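Local coordinates for alpha-Amylase (Thermotoga maritima, PDB 2B5D), which belongs to glycosyl hydrolase family 57, whose members are built round a barrel-like sheet of mainly parallel beta strands wrapped by helices, at residues I48-L53 and T134-I139; P40-F45 and E126-Y131; F8-L13 and P347-L352. All coordinates share one frame; numbering follows the deposited sequence.

Interaction 1: residues I48-L53 and T134-I139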
# COMPACT_ATOMS: atom_id res chain seq x y z
N ILE A 48 42.07 -2.78 26.14
CA ILE A 48 42.04 -3.63 27.34
C ILE A 48 43.36 -4.42 27.48
O ILE A 48 44.04 -4.70 26.47
CB ILE A 48 40.79 -4.57 27.37
CG1 ILE A 48 40.42 -4.90 28.82
CG2 ILE A 48 41.02 -5.83 26.53
CD1 ILE A 48 39.14 -5.70 29.01
N GLU A 49 43.72 -4.77 28.72
CA GLU A 49 44.96 -5.54 28.94
C GLU A 49 44.75 -6.97 28.50
O GLU A 49 45.56 -7.55 27.78
CB GLU A 49 45.42 -5.47 30.41
CG GLU A 49 46.67 -6.34 30.79
CD GLU A 49 47.94 -6.07 29.94
OE1 GLU A 49 48.67 -7.04 29.59
OE2 GLU A 49 48.22 -4.88 29.60
N ASP A 50 43.63 -7.55 28.93
CA ASP A 50 43.34 -8.93 28.62
C ASP A 50 41.83 -9.12 28.61
O ASP A 50 41.12 -8.48 29.38
CB ASP A 50 43.98 -9.84 29.66
CG ASP A 50 44.14 -11.28 29.17
OD1 ASP A 50 44.58 -11.49 28.01
OD2 ASP A 50 43.83 -12.20 29.96
N PHE A 51 41.37 -10.03 27.75
CA PHE A 51 39.96 -10.40 27.69
C PHE A 51 39.88 -11.84 27.18
O PHE A 51 40.86 -12.37 26.67
CB PHE A 51 39.19 -9.42 26.76
CG PHE A 51 39.47 -9.64 25.29
CD1 PHE A 51 40.60 -9.07 24.69
CD2 PHE A 51 38.62 -10.43 24.52
CE1 PHE A 51 40.87 -9.30 23.34
CE2 PHE A 51 38.88 -10.67 23.18
CZ PHE A 51 40.00 -10.10 22.59
N ARG A 52 38.72 -12.47 27.36
CA ARG A 52 38.35 -13.69 26.63
C ARG A 52 36.93 -13.53 26.10
O ARG A 52 36.00 -13.24 26.87
CB ARG A 52 38.42 -14.95 27.51
CG ARG A 52 39.78 -15.40 27.97
CD ARG A 52 40.72 -15.65 26.82
NE ARG A 52 41.95 -16.23 27.33
CZ ARG A 52 43.02 -15.53 27.68
NH1 ARG A 52 44.07 -16.16 28.17
NH2 ARG A 52 43.05 -14.21 27.56
N LEU A 53 36.75 -13.76 24.81
CA LEU A 53 35.45 -13.56 24.16
C LEU A 53 35.30 -14.47 22.96
O LEU A 53 36.25 -14.67 22.19
CB LEU A 53 35.27 -12.08 23.76
CG LEU A 53 34.07 -11.67 22.91
CD1 LEU A 53 32.82 -11.61 23.75
CD2 LEU A 53 34.30 -10.34 22.12
N THR A 134 45.85 -14.53 18.93
CA THR A 134 46.25 -14.41 20.33
C THR A 134 45.56 -15.40 21.25
O THR A 134 46.10 -15.72 22.30
CB THR A 134 46.09 -12.97 20.90
OG1 THR A 134 44.70 -12.69 21.17
CG2 THR A 134 46.69 -11.92 19.94
N GLY A 135 44.39 -15.91 20.87
CA GLY A 135 43.64 -16.83 21.74
C GLY A 135 42.69 -16.12 22.71
O GLY A 135 41.92 -16.75 23.43
N LYS A 136 42.73 -14.80 22.70
CA LYS A 136 41.83 -13.98 23.50
C LYS A 136 40.43 -13.93 22.88
O LYS A 136 39.42 -13.82 23.60
CB LYS A 136 42.39 -12.56 23.63
CG LYS A 136 43.83 -12.49 24.14
CD LYS A 136 44.19 -11.10 24.65
CE LYS A 136 44.82 -10.23 23.55
NZ LYS A 136 46.05 -9.52 24.06
N LEU A 137 40.39 -14.02 21.55
CA LEU A 137 39.14 -14.08 20.81
C LEU A 137 39.01 -15.45 20.15
O LEU A 137 40.00 -16.03 19.70
CB LEU A 137 39.09 -13.00 19.73
CG LEU A 137 37.79 -12.82 18.96
CD1 LEU A 137 36.66 -12.26 19.88
CD2 LEU A 137 38.05 -11.89 17.83
N GLU A 138 37.77 -15.95 20.14
CA GLU A 138 37.39 -17.18 19.47
C GLU A 138 36.18 -16.80 18.59
O GLU A 138 35.18 -16.23 19.08
CB GLU A 138 37.09 -18.25 20.54
CG GLU A 138 36.31 -19.48 20.12
CD GLU A 138 37.08 -20.41 19.17
OE1 GLU A 138 36.48 -21.44 18.80
OE2 GLU A 138 38.25 -20.15 18.78
N ILE A 139 36.34 -17.04 17.28
CA ILE A 139 35.34 -16.75 16.26
C ILE A 139 34.83 -18.04 15.65
O ILE A 139 35.60 -18.80 15.07
CB ILE A 139 35.94 -15.94 15.08
CG1 ILE A 139 36.78 -14.77 15.56
CG2 ILE A 139 34.88 -15.54 14.09
CD1 ILE A 139 37.65 -14.23 14.50
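Lys136 O gathers three groups of the other segment. Leu53 N donates to it at 2.9 Å, nearly in line with the C=O bond. Arg52 CA adds a CA-H...O contact of 3.2 Å, and the Phe51 ring brings CE2 up to the same oxygen. This is the start of a parallel beta ladder between neighbouring strands 53-57 and 137-142 of the family's barrel-like sheet. The next rung runs from Glu138 N to Leu53 O, also 2.9 Å. Beside the ladder, the Phe51 ring turns one face to Lys136. Phe51 CG sits between its backbone N and carbonyl carbon (chi1 74°), which carries the ring toward the lysine. Lys136 CB lies over that face, toward its rim, 3.8 Å from the centroid. The lysine chain runs on extended to CD, which passes Asp50 OD1 at 3.4 Å, and bends only beyond it. Arg52 NH2 holds both Asp50 OD1, in a salt bridge, and Phe51 O, with both partners in the guanidinium plane. Arg52 NE pairs with Glu384, so the guanidinium is fixed from two sequence regions. Leu53 and Leu137 point the same way, side by side, with Leu53 CD2 resting 3.8 Å from Leu137 CD1.

Interaction 2: residues P40-F45 and E126-Y131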
# COMPACT_ATOMS: atom_id res chain seq x y z
N PRO A 40 34.58 -0.27 17.30
CA PRO A 40 34.71 -0.08 18.75
C PRO A 40 35.05 -1.37 19.53
O PRO A 40 35.69 -1.28 20.57
CB PRO A 40 33.33 0.43 19.17
CG PRO A 40 32.78 1.08 17.96
CD PRO A 40 33.29 0.23 16.81
N LEU A 41 34.62 -2.55 19.06
CA LEU A 41 35.14 -3.82 19.62
C LEU A 41 36.63 -3.96 19.39
O LEU A 41 37.38 -4.27 20.31
CB LEU A 41 34.41 -5.03 19.03
CG LEU A 41 32.97 -5.31 19.45
CD1 LEU A 41 32.44 -6.54 18.71
CD2 LEU A 41 32.83 -5.50 20.97
N LEU A 42 37.05 -3.72 18.17
CA LEU A 42 38.46 -3.69 17.84
C LEU A 42 39.23 -2.71 18.73
O LEU A 42 40.26 -3.06 19.28
CB LEU A 42 38.64 -3.34 16.35
CG LEU A 42 38.93 -4.47 15.34
CD1 LEU A 42 38.62 -5.85 15.88
CD2 LEU A 42 38.22 -4.22 14.04
N MET A 43 38.72 -1.50 18.87
CA MET A 43 39.35 -0.51 19.73
C MET A 43 39.46 -1.01 21.17
O MET A 43 40.50 -0.90 21.82
CB MET A 43 38.59 0.81 19.64
CG MET A 43 39.17 1.72 18.57
SD MET A 43 38.00 2.87 17.78
CE MET A 43 36.81 3.16 19.09
N MET A 44 38.37 -1.59 21.66
CA MET A 44 38.33 -2.17 22.97
C MET A 44 39.29 -3.36 23.17
O MET A 44 39.83 -3.52 24.25
CB MET A 44 36.89 -2.55 23.29
CG MET A 44 36.60 -2.90 24.75
SD MET A 44 36.73 -4.67 25.12
CE MET A 44 35.06 -5.25 24.83
N PHE A 45 39.52 -4.19 22.15
CA PHE A 45 40.43 -5.34 22.28
C PHE A 45 41.85 -4.85 22.38
O PHE A 45 42.66 -5.41 23.09
CB PHE A 45 40.36 -6.32 21.09
CG PHE A 45 39.01 -6.97 20.89
CD1 PHE A 45 38.73 -7.61 19.70
CD2 PHE A 45 38.03 -6.93 21.87
CE1 PHE A 45 37.50 -8.19 19.49
CE2 PHE A 45 36.80 -7.51 21.65
CZ PHE A 45 36.54 -8.14 20.46
N GLU A 126 40.73 -8.66 9.13
CA GLU A 126 42.14 -8.79 9.46
C GLU A 126 42.36 -8.49 10.94
O GLU A 126 43.15 -9.16 11.61
CB GLU A 126 42.94 -7.86 8.54
CG GLU A 126 44.45 -7.81 8.77
CD GLU A 126 45.17 -6.92 7.74
OE1 GLU A 126 45.54 -5.76 8.09
OE2 GLU A 126 45.34 -7.37 6.56
N GLY A 127 41.65 -7.49 11.47
CA GLY A 127 41.70 -7.17 12.90
C GLY A 127 41.12 -8.27 13.78
O GLY A 127 41.68 -8.64 14.80
N PHE A 128 39.96 -8.79 13.41
CA PHE A 128 39.37 -9.88 14.15
C PHE A 128 40.22 -11.15 14.09
O PHE A 128 40.28 -11.92 15.06
CB PHE A 128 37.93 -10.13 13.68
CG PHE A 128 36.96 -9.08 14.15
CD1 PHE A 128 36.56 -8.04 13.30
CD2 PHE A 128 36.48 -9.12 15.46
CE1 PHE A 128 35.65 -7.05 13.75
CE2 PHE A 128 35.58 -8.14 15.92
CZ PHE A 128 35.17 -7.10 15.06
N LYS A 129 40.85 -11.37 12.94
CA LYS A 129 41.69 -12.54 12.71
C LYS A 129 42.88 -12.50 13.67
O LYS A 129 43.27 -13.52 14.25
CB LYS A 129 42.15 -12.55 11.25
CG LYS A 129 42.99 -13.72 10.85
CD LYS A 129 43.48 -13.55 9.40
CE LYS A 129 44.32 -14.74 8.96
NZ LYS A 129 45.22 -14.39 7.84
N LYS A 130 43.40 -11.29 13.87
CA LYS A 130 44.59 -11.06 14.67
C LYS A 130 44.33 -11.30 16.15
O LYS A 130 45.20 -11.77 16.88
CB LYS A 130 45.12 -9.65 14.39
CG LYS A 130 46.08 -9.08 15.39
CD LYS A 130 46.52 -7.69 14.98
CE LYS A 130 46.43 -6.72 16.14
NZ LYS A 130 45.13 -6.00 16.08
N TYR A 131 43.12 -11.02 16.60
CA TYR A 131 42.78 -11.34 17.97
C TYR A 131 42.47 -12.82 18.16
O TYR A 131 42.70 -13.35 19.25
CB TYR A 131 41.73 -10.37 18.54
CG TYR A 131 42.29 -8.96 18.67
CD1 TYR A 131 43.20 -8.63 19.68
CD2 TYR A 131 41.93 -7.97 17.77
CE1 TYR A 131 43.72 -7.34 19.80
CE2 TYR A 131 42.46 -6.68 17.87
CZ TYR A 131 43.36 -6.37 18.88
OH TYR A 131 43.86 -5.08 18.96
O HOH W 1 42.67 -2.86 16.82
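Leu42 is the bump that presses on the face of Phe128. Its CD1 methyl sits over the ring centre, 3.6 Å from the centroid, and all six ring carbons lie at about the same distance from it. The second methyl, CD2, reaches the rim at CE1, 3.8 Å away. Gly127 is the flat spot that admits this leucine. With no side chain there, its CA comes within 6.9 Å of Leu42 CA. Further along, Phe45 CB rests over the centre of the Tyr131 ring, 3.6 Å from the centroid. The Phe45 ring then turns an edge to that same face in a T-shaped stack, with planes at 75°. Phe45 CG lies beside its backbone N (chi1 -62°), which brings that edge round to Tyr131. The two helices belong to the outer layer of the beta/alpha barrel. Their short segments have axes 10.5 Å apart at closest approach. On the sheet side, Phe45, Phe128 and Tyr131 all touch Leu137 of strand 137-142. Phe45 CE1 also meets Phe128 CE2 at 4.1 Å, so Phe45 is wedged against both aromatic rings of the second helix. At the Tyr131 hydroxyl, a water in the ring plane makes weak bonds to Tyr131 OH and Leu42 O.

Interaction 3: residues F8-L13 and P347-L352; sequences FLHAHL and PFDAEL
The Phe8 ring meets Pro347 obliquely, with CD2 3.8 Å from Pro347 CB, and the two side chains cross at about a right angle. The His10 ring has Asp349 OD1 near its plane at one edge, 4.5 Å from His10 CD2. These residues sit on a parallel ladder between strands 3-11 and 343-349 of the barrel sheet. Trp182 meets both the Phe8 and His10 rings, Phe205 also meets Phe8, and Trp246 meets Phe348 edge-to-face. The His10 nitrogens are used elsewhere: ND1 bonds to Ser56 OG and NE2 to His146 NE2. Phe8, His10, Pro347 and Asp349 share one face of the sheet, and Leu9 and Phe348 the other. The aromatic surroundings of the first face are consistent with the barrel interior, while Leu9 packs on Leu41 of helix 27-47. Three bonds join the segments in turn, the last from just past the strand end. Phe348 N donates to Phe8 O at 2.6 Å, and His10 N to Phe348 O at 2.8 Å. Ala350 N reaches His10 O at 2.7 Å. There the second segment leaves the strand in a type I turn, Asp349 to Leu352. The turn brings the Glu351 carboxylate toward the loop after strand 3-11. Ala350 CB sits close over the strand end, 3.2 Å from His10 O and 4.0 Å from Ala11 CB.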
# COMPACT_ATOMS: atom_id res chain seq x y z
N PHE A 8 29.17 -14.56 24.76
CA PHE A 8 29.11 -14.81 23.33
C PHE A 8 28.36 -13.67 22.61
O PHE A 8 27.22 -13.34 22.95
CB PHE A 8 28.47 -16.20 23.04
CG PHE A 8 28.38 -16.50 21.57
CD1 PHE A 8 29.39 -17.25 20.93
CD2 PHE A 8 27.34 -15.99 20.81
CE1 PHE A 8 29.35 -17.50 19.54
CE2 PHE A 8 27.29 -16.21 19.42
CZ PHE A 8 28.28 -16.98 18.78
N LEU A 9 29.01 -13.07 21.62
CA LEU A 9 28.41 -12.11 20.71
C LEU A 9 28.15 -12.68 19.34
O LEU A 9 29.09 -13.13 18.63
CB LEU A 9 29.36 -10.91 20.51
CG LEU A 9 29.73 -10.08 21.74
CD1 LEU A 9 30.57 -8.86 21.33
CD2 LEU A 9 28.50 -9.68 22.55
N HIS A 10 26.88 -12.60 18.94
CA HIS A 10 26.45 -12.95 17.59
C HIS A 10 26.44 -11.71 16.64
O HIS A 10 25.59 -10.79 16.78
CB HIS A 10 25.06 -13.59 17.64
CG HIS A 10 24.54 -13.99 16.30
ND1 HIS A 10 25.30 -14.68 15.38
CD2 HIS A 10 23.31 -13.85 15.74
CE1 HIS A 10 24.58 -14.92 14.31
NE2 HIS A 10 23.36 -14.45 14.51
N ALA A 11 27.40 -11.70 15.72
CA ALA A 11 27.59 -10.64 14.71
C ALA A 11 27.14 -11.11 13.33
O ALA A 11 27.82 -11.89 12.63
CB ALA A 11 29.06 -10.16 14.67
N HIS A 12 25.96 -10.65 12.97
CA HIS A 12 25.36 -11.02 11.71
C HIS A 12 24.65 -9.84 11.05
O HIS A 12 23.99 -9.05 11.73
CB HIS A 12 24.32 -12.12 11.95
CG HIS A 12 23.59 -12.51 10.71
ND1 HIS A 12 22.24 -12.32 10.54
CD2 HIS A 12 24.04 -13.04 9.54
CE1 HIS A 12 21.87 -12.76 9.34
NE2 HIS A 12 22.95 -13.22 8.73
N LEU A 13 24.78 -9.73 9.73
CA LEU A 13 23.86 -8.95 8.90
C LEU A 13 23.55 -9.74 7.65
O LEU A 13 24.42 -10.49 7.16
CB LEU A 13 24.44 -7.57 8.55
CG LEU A 13 24.51 -6.59 9.75
CD1 LEU A 13 25.39 -5.37 9.49
CD2 LEU A 13 23.08 -6.20 10.17
N PRO A 347 25.08 -15.45 25.57
CA PRO A 347 25.09 -14.95 24.22
C PRO A 347 24.19 -13.73 23.97
O PRO A 347 23.03 -13.71 24.40
CB PRO A 347 24.56 -16.12 23.40
CG PRO A 347 23.63 -16.76 24.30
CD PRO A 347 24.10 -16.54 25.71
N PHE A 348 24.73 -12.77 23.25
CA PHE A 348 23.96 -11.61 22.87
C PHE A 348 24.21 -11.29 21.44
O PHE A 348 25.30 -11.48 20.93
CB PHE A 348 24.33 -10.43 23.79
CG PHE A 348 24.35 -10.83 25.22
CD1 PHE A 348 25.53 -10.86 25.93
CD2 PHE A 348 23.16 -11.31 25.82
CE1 PHE A 348 25.53 -11.28 27.25
CE2 PHE A 348 23.15 -11.75 27.12
CZ PHE A 348 24.34 -11.74 27.86
N ASP A 349 23.14 -10.81 20.80
CA ASP A 349 23.24 -10.06 19.58
C ASP A 349 24.30 -8.96 19.65
O ASP A 349 24.24 -8.11 20.51
CB ASP A 349 21.89 -9.45 19.31
CG ASP A 349 21.48 -9.65 17.92
OD1 ASP A 349 20.82 -10.68 17.63
OD2 ASP A 349 21.88 -8.77 17.11
N ALA A 350 25.27 -8.98 18.76
CA ALA A 350 26.40 -8.02 18.83
C ALA A 350 26.01 -6.53 18.82
O ALA A 350 26.65 -5.71 19.51
CB ALA A 350 27.41 -8.28 17.74
N GLU A 351 24.99 -6.19 18.03
CA GLU A 351 24.57 -4.80 17.80
C GLU A 351 23.90 -4.19 19.01
O GLU A 351 23.79 -2.95 19.10
CB GLU A 351 23.62 -4.67 16.60
CG GLU A 351 22.56 -5.79 16.48
CD GLU A 351 22.98 -6.85 15.43
OE1 GLU A 351 22.22 -7.06 14.44
OE2 GLU A 351 24.09 -7.44 15.59
N LEU A 352 23.45 -5.05 19.93
CA LEU A 352 23.01 -4.62 21.23
C LEU A 352 24.14 -3.83 21.91
O LEU A 352 23.86 -2.96 22.71
CB LEU A 352 22.52 -5.79 22.11
CG LEU A 352 21.28 -6.67 21.80
CD1 LEU A 352 20.97 -7.66 22.96
CD2 LEU A 352 20.00 -5.92 21.39
O HOH W 2 23.97 -9.81 15.14
O HOH W 3 25.76 -7.46 13.74

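Overall arrangement
From the N terminus the chain runs through strand 3-11, helix 27-47 and strand 53-57. After a long helical excursion it returns as helix 125-134 and strand 137-142. Interaction 2 joins the two helices and interaction 1 the starts of the two strands that follow them. Each closes a loop of 80 residues, and the two loops cross. Interaction 3 closes a far longer loop of 333 residues, which encloses both, by setting strand 343-349 beside strand 3-11. Interactions 1 and 2 touch directly, for instance Leu53 against Phe45. Leu9 links interaction 3 to Leu53 of interaction 1 and Leu41 of interaction 2.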